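Local coordinates for protein sortase B (Streptococcus pyogenes, PDB 3PSQ) that probably acts as a class B sortase, a cysteine transpeptidase of the cell surface that takes part in pilus assembly, at residues 105-110 and 189-194; 40-45 and 185-190; 86-91 and 153-158. All coordinates share one frame; numbering follows the deposited sequence.

Contact 1: residues 105-110 and 189-194. With ZN (zinc ion), chain L; EDO (1,2-ethanediol), chain E.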
loop_
_atom_site.group_PDB
_atom_site.type_symbol
_atom_site.label_atom_id
_atom_site.label_comp_id
_atom_site.label_asym_id
_atom_site.label_seq_id
_atom_site.Cartn_x
_atom_site.Cartn_y
_atom_site.Cartn_z
ATOM N N GLU A 105 -3.248 -3.939 -11.464
ATOM C CA GLU A 105 -4.181 -2.847 -11.810
ATOM C C GLU A 105 -3.804 -1.458 -11.293
ATOM O O GLU A 105 -4.412 -0.459 -11.713
ATOM C CB GLU A 105 -5.577 -3.172 -11.308
ATOM C CG GLU A 105 -6.201 -4.394 -11.987
ATOM C CD GLU A 105 -7.294 -5.001 -11.150
ATOM O OE1 GLU A 105 -7.007 -5.544 -10.084
ATOM O OE2 GLU A 105 -8.466 -4.948 -11.541
ATOM N N LEU A 106 -2.811 -1.355 -10.401
ATOM C CA LEU A 106 -2.471 -0.033 -9.820
ATOM C C LEU A 106 -2.264 1.059 -10.895
ATOM O O LEU A 106 -2.681 2.197 -10.691
ATOM C CB LEU A 106 -1.289 -0.098 -8.840
ATOM C CG LEU A 106 -1.520 -0.744 -7.468
ATOM C CD1 LEU A 106 -0.315 -0.563 -6.542
ATOM C CD2 LEU A 106 -2.806 -0.230 -6.807
ATOM N N PRO A 107 -1.620 0.719 -12.025
ATOM C CA PRO A 107 -1.392 1.755 -13.025
ATOM C C PRO A 107 -2.686 2.330 -13.658
ATOM O O PRO A 107 -2.611 3.303 -14.406
ATOM C CB PRO A 107 -0.539 1.051 -14.098
ATOM C CG PRO A 107 0.065 -0.077 -13.415
ATOM C CD PRO A 107 -0.889 -0.519 -12.337
ATOM N N ASN A 108 -3.834 1.723 -13.393
ATOM C CA ASN A 108 -5.093 2.336 -13.852
ATOM C C ASN A 108 -5.285 3.702 -13.208
ATOM O O ASN A 108 -5.957 4.556 -13.759
ATOM C CB ASN A 108 -6.305 1.441 -13.548
ATOM C CG ASN A 108 -6.287 0.151 -14.369
ATOM O OD1 ASN A 108 -5.631 0.086 -15.402
ATOM N ND2 ASN A 108 -6.986 -0.877 -13.898
ATOM N N PHE A 109 -4.685 3.904 -12.037
ATOM C CA PHE A 109 -4.789 5.180 -11.346
ATOM C C PHE A 109 -4.046 6.321 -12.026
ATOM O O PHE A 109 -4.166 7.471 -11.614
ATOM C CB PHE A 109 -4.362 5.033 -9.896
ATOM C CG PHE A 109 -5.364 4.309 -9.055
ATOM C CD1 PHE A 109 -6.500 4.960 -8.594
ATOM C CD2 PHE A 109 -5.190 2.980 -8.738
ATOM C CE1 PHE A 109 -7.452 4.282 -7.806
ATOM C CE2 PHE A 109 -6.110 2.320 -7.964
ATOM C CZ PHE A 109 -7.250 2.972 -7.484
ATOM N N ARG A 110 -3.273 5.994 -13.061
ATOM C CA ARG A 110 -2.623 6.991 -13.906
ATOM C C ARG A 110 -3.648 7.651 -14.826
ATOM O O ARG A 110 -3.416 8.760 -15.318
ATOM C CB ARG A 110 -1.517 6.355 -14.760
ATOM C CG ARG A 110 -0.367 5.695 -13.955
ATOM C CD ARG A 110 0.616 4.885 -14.846
ATOM N NE ARG A 110 1.424 5.824 -15.601
ATOM C CZ ARG A 110 2.623 6.259 -15.217
ATOM N NH1 ARG A 110 3.193 5.791 -14.110
ATOM N NH2 ARG A 110 3.266 7.158 -15.949
ATOM N N THR A 189 4.269 -0.897 -5.996
ATOM C CA THR A 189 5.072 -1.938 -6.552
ATOM C C THR A 189 5.923 -1.361 -7.687
ATOM O O THR A 189 6.036 -0.143 -7.823
ATOM C CB THR A 189 4.217 -3.184 -6.975
ATOM O OG1 THR A 189 5.102 -4.247 -7.336
ATOM C CG2 THR A 189 3.260 -2.855 -8.104
ATOM N N CYS A 190 6.546 -2.239 -8.474
ATOM C CA CYS A 190 7.315 -1.800 -9.629
ATOM C C CYS A 190 6.433 -1.354 -10.804
ATOM O O CYS A 190 5.246 -1.638 -10.874
ATOM C CB CYS A 190 8.237 -2.915 -10.098
ATOM S SG CYS A 190 7.362 -4.415 -10.591
ATOM N N GLU A 191 7.046 -0.639 -11.728
ATOM C CA GLU A 191 6.422 -0.374 -13.002
ATOM C C GLU A 191 7.478 -0.715 -14.058
ATOM O O GLU A 191 8.304 0.129 -14.398
ATOM C CB GLU A 191 5.978 1.088 -13.060
ATOM C CG GLU A 191 5.032 1.433 -14.186
ATOM C CD GLU A 191 4.040 2.504 -13.764
ATOM O OE1 GLU A 191 4.449 3.423 -12.997
ATOM O OE2 GLU A 191 2.852 2.426 -14.195
ATOM N N ASP A 192 7.463 -1.957 -14.550
ATOM C CA ASP A 192 8.541 -2.479 -15.428
ATOM C C ASP A 192 8.697 -1.805 -16.800
ATOM O O ASP A 192 9.566 -2.213 -17.577
ATOM C CB ASP A 192 8.412 -3.991 -15.664
ATOM C CG ASP A 192 8.370 -4.783 -14.381
ATOM O OD1 ASP A 192 9.231 -4.572 -13.477
ATOM O OD2 ASP A 192 7.451 -5.622 -14.276
ATOM N N MET A 193 7.871 -0.805 -17.113
ATOM C CA MET A 193 8.097 -0.115 -18.378
ATOM C C MET A 193 9.056 1.061 -18.271
ATOM O O MET A 193 9.589 1.479 -19.282
ATOM C CB MET A 193 6.791 0.303 -19.057
ATOM C CG MET A 193 5.914 -0.880 -19.516
ATOM S SD MET A 193 6.674 -1.969 -20.768
ATOM C CE MET A 193 7.038 -3.452 -19.815
ATOM N N THR A 194 9.316 1.571 -17.064
ATOM C CA THR A 194 10.285 2.691 -16.898
ATOM C C THR A 194 11.483 2.310 -16.005
ATOM O O THR A 194 11.421 1.302 -15.299
ATOM C CB THR A 194 9.614 4.031 -16.413
ATOM O OG1 THR A 194 8.879 3.812 -15.202
ATOM C CG2 THR A 194 8.669 4.572 -17.469
HETATM ZN ZN ZN L . 8.976 -5.481 -11.767
HETATM C C1 EDO E . 2.509 -4.160 -11.443
HETATM O O1 EDO E . 3.065 -4.636 -12.667
HETATM C C2 EDO E . 1.972 -2.735 -11.625
HETATM O O2 EDO E . 2.828 -1.897 -12.440
HETATM O O HOH W 1 11.102 -4.954 -11.164
#
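OE1 of E191 and NH1 of R110 form a salt bridge of 2.9 Å. The guanidinium and carboxylate planes stand 83° apart, so the two groups do not pair flat. The other carboxylate oxygen, OE2, lies 3.4 Å from both R110 NH1 and R110 CD, and also meets CB of P107 at 3.7 Å. A bend at chi3 (73°) brings the guanidinium to the carboxylate, which it meets obliquely. P107 and R110 both lie on the 3-10 segment 106-110, from which their side chains point toward the segment holding E191. Next to the bridge an ethanediol molecule, probably from the crystallisation liquor, donates from O2 to the C190 carbonyl oxygen (2.9 Å) and lies against CG of P107 and CG2 of T189. Nearby, C190 SG, 2.3 Å from the metal, and D192 OD1 bind a zinc ion together with H96 ND1 and a water. C190 is the predicted acyl-thioester nucleophile, and the contact thus joins the loop between helices 96-102 and 112-117 to the residue that follows C190, at the sortase active site.

Contact 2: residues 40-45 and 185-190; sequences LTVKGT and VALSTC. With ZN (zinc ion), chain L; EDO (1,2-ethanediol), chain E.
L187 reaches from strand 184-190 across to L40 and V42 and divides its two methyls between them. CD2 approaches both methyls of L40, at 4.0 Å from L40 CD2 and equally from L40 CD1, while CD1 meets CG2 of V42 at 4.0 Å. The L187 chain starts with CG opposite the carbonyl carbon and beside N, at a chi1 of -37° that is turned well away from the usual -60°; with chi2 nearly extended (166°), this puts CD2 at L40 and CD1 at V42. L40 comes to meet it in the other common leucine shape, CG opposite N (chi1 169°), and the two side chains cross at an angle. V42 instead runs past L187 in the opposite direction, offering CG2, the branch that lies beside its own backbone N. The main chains remain far apart, with 10.1 Å between the CA atoms of L40 and L187, and the three buried side chains bridge that interval. The two strands are not hydrogen-bonded neighbours in the mixed, curled sheet of the sortase beta-barrel; their side chains meet in its interior. F121 of strand 120-125 packs on both L40 and V42, and I92 of strand 89-93 touches L187. Beyond V42 the chain reverses in a type II beta turn from V42 to T45, with G44 at positive phi. Within the turn T45 N makes a weak bond to V42 O; T45 OG1 also points to that oxygen, at a doubtfully short distance, and is hydrogen-bonded to I47 N.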
loop_
_atom_site.group_PDB
_atom_site.type_symbol
_atom_site.label_atom_id
_atom_site.label_comp_id
_atom_site.label_asym_id
_atom_site.label_seq_id
_atom_site.Cartn_x
_atom_site.Cartn_y
_atom_site.Cartn_z
ATOM N N LEU A 40 -7.088 -6.051 2.646
ATOM C CA LEU A 40 -7.127 -4.861 1.809
ATOM C C LEU A 40 -8.101 -5.030 0.636
ATOM O O LEU A 40 -8.073 -6.040 -0.070
ATOM C CB LEU A 40 -5.728 -4.575 1.277
ATOM C CG LEU A 40 -5.563 -3.528 0.188
ATOM C CD1 LEU A 40 -5.712 -2.107 0.740
ATOM C CD2 LEU A 40 -4.191 -3.679 -0.522
ATOM N N THR A 41 -8.938 -4.027 0.420
ATOM C CA THR A 41 -9.900 -4.020 -0.665
ATOM C C THR A 41 -9.801 -2.695 -1.403
ATOM O O THR A 41 -9.766 -1.637 -0.787
ATOM C CB THR A 41 -11.325 -4.284 -0.142
ATOM O OG1 THR A 41 -11.361 -5.581 0.479
ATOM C CG2 THR A 41 -12.326 -4.306 -1.282
ATOM N N VAL A 42 -9.670 -2.744 -2.725
ATOM C CA VAL A 42 -9.677 -1.516 -3.514
ATOM C C VAL A 42 -10.750 -1.688 -4.579
ATOM O O VAL A 42 -10.550 -2.379 -5.577
ATOM C CB VAL A 42 -8.324 -1.200 -4.201
ATOM C CG1 VAL A 42 -8.401 0.160 -4.963
ATOM C CG2 VAL A 42 -7.182 -1.208 -3.193
ATOM N N LYS A 43 -11.915 -1.093 -4.320
ATOM C CA LYS A 43 -13.038 -1.045 -5.275
ATOM C C LYS A 43 -12.593 -0.531 -6.619
ATOM O O LYS A 43 -11.885 0.478 -6.715
ATOM C CB LYS A 43 -14.167 -0.128 -4.727
ATOM C CG LYS A 43 -15.310 -0.853 -3.991
ATOM C CD LYS A 43 -16.308 0.167 -3.302
ATOM C CE LYS A 43 -17.360 0.795 -4.273
ATOM N NZ LYS A 43 -18.204 1.908 -3.613
ATOM N N GLY A 44 -13.041 -1.213 -7.669
ATOM C CA GLY A 44 -12.672 -0.821 -9.027
ATOM C C GLY A 44 -11.506 -1.678 -9.516
ATOM O O GLY A 44 -11.032 -1.519 -10.645
ATOM N N THR A 45 -11.052 -2.590 -8.664
ATOM C CA THR A 45 -9.973 -3.500 -9.027
ATOM C C THR A 45 -10.347 -4.819 -8.421
ATOM O O THR A 45 -11.313 -4.907 -7.634
ATOM C CB THR A 45 -8.626 -3.104 -8.374
ATOM O OG1 THR A 45 -8.680 -3.359 -6.959
ATOM C CG2 THR A 45 -8.245 -1.643 -8.660
ATOM N N VAL A 185 -1.697 6.123 3.852
ATOM C CA VAL A 185 -1.469 4.727 3.475
ATOM C C VAL A 185 -1.145 4.701 1.995
ATOM O O VAL A 185 -1.855 5.304 1.163
ATOM C CB VAL A 185 -2.654 3.766 3.763
ATOM C CG1 VAL A 185 -2.243 2.352 3.399
ATOM C CG2 VAL A 185 -3.017 3.767 5.194
ATOM N N ALA A 186 -0.038 4.031 1.693
ATOM C CA ALA A 186 0.481 3.953 0.351
ATOM C C ALA A 186 0.501 2.479 -0.071
ATOM O O ALA A 186 0.778 1.587 0.742
ATOM C CB ALA A 186 1.880 4.545 0.312
ATOM N N LEU A 187 0.128 2.237 -1.314
ATOM C CA LEU A 187 0.227 0.928 -1.937
ATOM C C LEU A 187 1.177 1.097 -3.125
ATOM O O LEU A 187 1.023 2.014 -3.930
ATOM C CB LEU A 187 -1.125 0.441 -2.462
ATOM C CG LEU A 187 -2.408 0.736 -1.702
ATOM C CD1 LEU A 187 -3.623 0.451 -2.645
ATOM C CD2 LEU A 187 -2.449 -0.102 -0.429
ATOM N N SER A 188 2.122 0.176 -3.256
ATOM C CA SER A 188 3.208 0.352 -4.206
ATOM C C SER A 188 3.777 -0.973 -4.763
ATOM O O SER A 188 3.809 -2.017 -4.080
ATOM C CB SER A 188 4.337 1.126 -3.511
ATOM O OG SER A 188 5.322 1.542 -4.438
ATOM N N THR A 189 4.269 -0.897 -5.996
ATOM C CA THR A 189 5.072 -1.938 -6.552
ATOM C C THR A 189 5.923 -1.361 -7.687
ATOM O O THR A 189 6.036 -0.143 -7.823
ATOM C CB THR A 189 4.217 -3.184 -6.975
ATOM O OG1 THR A 189 5.102 -4.247 -7.336
ATOM C CG2 THR A 189 3.260 -2.855 -8.104
ATOM N N CYS A 190 6.546 -2.239 -8.474
ATOM C CA CYS A 190 7.315 -1.800 -9.629
ATOM C C CYS A 190 6.433 -1.354 -10.804
ATOM O O CYS A 190 5.246 -1.638 -10.874
ATOM C CB CYS A 190 8.237 -2.915 -10.098
ATOM S SG CYS A 190 7.362 -4.415 -10.591
HETATM ZN ZN ZN L . 8.976 -5.481 -11.767
HETATM C C1 EDO E . 2.509 -4.160 -11.443
HETATM O O1 EDO E . 3.065 -4.636 -12.667
HETATM C C2 EDO E . 1.972 -2.735 -11.625
HETATM O O2 EDO E . 2.828 -1.897 -12.440
HETATM O O HOH W 1 11.102 -4.954 -11.164
#

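Contact 3: residues 86-91 and 153-158; sequences EDKYSL and DVDISS
V154, K88 and Y89 bury the most surface here, and the valine lies against the tyrosine. CG2 of V154 sits over one face of the Y89 ring, offset toward the rim, 4.0 Å from the centroid and 15° off the ring normal, a CH-pi contact. The second methyl, CG1, packs at the root of the ring, 3.6 Å from Y89 CB, so both branches of the valine are used. Y89 CG lies opposite the backbone N (chi1 -177°), which turns a ring face to V154; the side chains cross at about a right angle. K88 contributes its aliphatic portion: CG lies 3.6 Å from OD1 of D155, whereas NZ, carried off by bends at chi2 and chi4, stays 4.6 Å from that oxygen, too far for a salt bridge. V154 O accepts from both S157 N and S157 OG (2.8 Å), which fastens the chain as it leaves helix 151-155. The tyrosine hydroxyl is hydrogen-bonded to L148 O in the loop ahead of that helix. V154 also touches L147 in that loop and F162 of helix 159-167, while Y89 packs on A186; the end of helix 151-155 thus meets helix 159-167 and strand 89-93, next to strand 184-190.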
loop_
_atom_site.group_PDB
_atom_site.type_symbol
_atom_site.label_atom_id
_atom_site.label_comp_id
_atom_site.label_asym_id
_atom_site.label_seq_id
_atom_site.Cartn_x
_atom_site.Cartn_y
_atom_site.Cartn_z
ATOM N N GLU A 86 -1.570 3.112 12.830
ATOM C CA GLU A 86 -1.478 4.327 13.683
ATOM C C GLU A 86 -0.393 5.305 13.218
ATOM O O GLU A 86 -0.419 6.494 13.546
ATOM C CB GLU A 86 -1.100 3.955 15.133
ATOM C CG GLU A 86 -2.171 3.299 16.021
ATOM C CD GLU A 86 -1.584 2.812 17.349
ATOM O OE1 GLU A 86 -0.932 3.621 18.069
ATOM O OE2 GLU A 86 -1.758 1.623 17.677
ATOM N N ASP A 87 0.605 4.788 12.496
ATOM C CA ASP A 87 1.722 5.601 12.015
ATOM C C ASP A 87 1.259 6.653 11.044
ATOM O O ASP A 87 0.153 6.558 10.493
ATOM C CB ASP A 87 2.769 4.725 11.340
ATOM C CG ASP A 87 3.480 3.833 12.308
ATOM O OD1 ASP A 87 3.419 4.102 13.524
ATOM O OD2 ASP A 87 4.100 2.854 11.879
ATOM N N LYS A 88 2.088 7.671 10.846
ATOM C CA LYS A 88 1.771 8.711 9.857
ATOM C C LYS A 88 1.646 8.153 8.443
ATOM O O LYS A 88 0.920 8.689 7.604
ATOM C CB LYS A 88 2.859 9.789 9.832
ATOM C CG LYS A 88 2.786 10.739 11.016
ATOM C CD LYS A 88 1.645 11.774 10.808
ATOM C CE LYS A 88 1.310 12.513 12.111
ATOM N NZ LYS A 88 2.541 13.137 12.699
ATOM N N TYR A 89 2.387 7.090 8.189
ATOM C CA TYR A 89 2.582 6.602 6.838
ATOM C C TYR A 89 2.803 5.099 6.867
ATOM O O TYR A 89 3.849 4.603 7.331
ATOM C CB TYR A 89 3.800 7.281 6.240
ATOM C CG TYR A 89 4.099 6.943 4.815
ATOM C CD1 TYR A 89 3.414 7.559 3.791
ATOM C CD2 TYR A 89 5.119 6.043 4.483
ATOM C CE1 TYR A 89 3.695 7.281 2.465
ATOM C CE2 TYR A 89 5.423 5.764 3.146
ATOM C CZ TYR A 89 4.712 6.401 2.137
ATOM O OH TYR A 89 4.974 6.167 0.797
ATOM N N SER A 90 1.791 4.389 6.398
ATOM C CA SER A 90 1.849 2.953 6.310
ATOM C C SER A 90 2.059 2.572 4.843
ATOM O O SER A 90 1.291 2.986 3.966
ATOM C CB SER A 90 0.583 2.341 6.885
ATOM O OG SER A 90 0.450 2.696 8.261
ATOM N N LEU A 91 3.132 1.813 4.595
ATOM C CA LEU A 91 3.520 1.399 3.246
ATOM C C LEU A 91 3.207 -0.089 3.042
ATOM O O LEU A 91 3.717 -0.996 3.765
ATOM C CB LEU A 91 4.997 1.680 2.991
ATOM C CG LEU A 91 5.523 1.301 1.598
ATOM C CD1 LEU A 91 4.825 2.030 0.401
ATOM C CD2 LEU A 91 7.018 1.480 1.578
ATOM N N ASP A 153 11.448 7.954 7.664
ATOM C CA ASP A 153 11.837 9.228 7.043
ATOM C C ASP A 153 10.617 10.100 6.836
ATOM O O ASP A 153 10.643 11.285 7.132
ATOM C CB ASP A 153 12.634 9.050 5.737
ATOM C CG ASP A 153 14.058 8.547 5.984
ATOM O OD1 ASP A 153 14.570 8.699 7.114
ATOM O OD2 ASP A 153 14.681 7.976 5.055
ATOM N N VAL A 154 9.531 9.518 6.357
ATOM C CA VAL A 154 8.276 10.255 6.258
ATOM C C VAL A 154 7.818 10.825 7.617
ATOM O O VAL A 154 7.442 11.996 7.721
ATOM C CB VAL A 154 7.148 9.412 5.595
ATOM C CG1 VAL A 154 5.825 10.170 5.632
ATOM C CG2 VAL A 154 7.531 9.048 4.146
ATOM N N ASP A 155 7.854 10.004 8.655
ATOM C CA ASP A 155 7.395 10.425 9.972
ATOM C C ASP A 155 8.133 11.684 10.487
ATOM O O ASP A 155 7.525 12.502 11.131
ATOM C CB ASP A 155 7.568 9.298 10.997
ATOM C CG ASP A 155 7.112 9.706 12.384
ATOM O OD1 ASP A 155 5.966 10.119 12.522
ATOM O OD2 ASP A 155 7.878 9.588 13.358
ATOM N N ILE A 156 9.432 11.806 10.201
ATOM C CA ILE A 156 10.237 12.919 10.680
ATOM C C ILE A 156 10.350 14.070 9.673
ATOM O O ILE A 156 11.135 15.016 9.878
ATOM C CB ILE A 156 11.668 12.478 11.106
ATOM C CG1 ILE A 156 12.478 11.947 9.918
ATOM C CG2 ILE A 156 11.609 11.468 12.245
ATOM C CD1 ILE A 156 13.730 11.233 10.335
ATOM N N SER A 157 9.553 14.011 8.606
ATOM C CA SER A 157 9.510 15.095 7.623
ATOM C C SER A 157 8.277 15.946 7.890
ATOM O O SER A 157 7.282 15.456 8.456
ATOM C CB SER A 157 9.469 14.539 6.181
ATOM O OG SER A 157 8.180 13.998 5.855
ATOM N N SER A 158 8.311 17.205 7.470
ATOM C CA SER A 158 7.151 18.072 7.698
ATOM C C SER A 158 6.064 17.694 6.717
ATOM O O SER A 158 6.364 17.114 5.669
ATOM C CB SER A 158 7.521 19.539 7.525
ATOM O OG SER A 158 8.096 19.757 6.256
#

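Overall arrangement
Strand 184-190 carries contacts 1 and 2, which share T189 and C190 and have centres 11 Å apart. L106 CD1 lies 3.9 Å from L187 O, and F109 CZ lies 3.9 Å from V42 CG1, so the 3-10 segment of contact 1 packs against contact 2. Contact 3 joins through the neighbouring strand 89-93, its centre 18 Å from that of contact 2; A186 N probably bonds to S90 O (2.8 Å). Contacts 1 and 3 do not touch: their nearest atoms are about 7 Å apart and their centres 23 Å. Zinc-bound C190 belongs to both contacts 1 and 2, and contact 1 adds a second zinc ligand, D192, while contact 2 packs the interior behind the active-site strand.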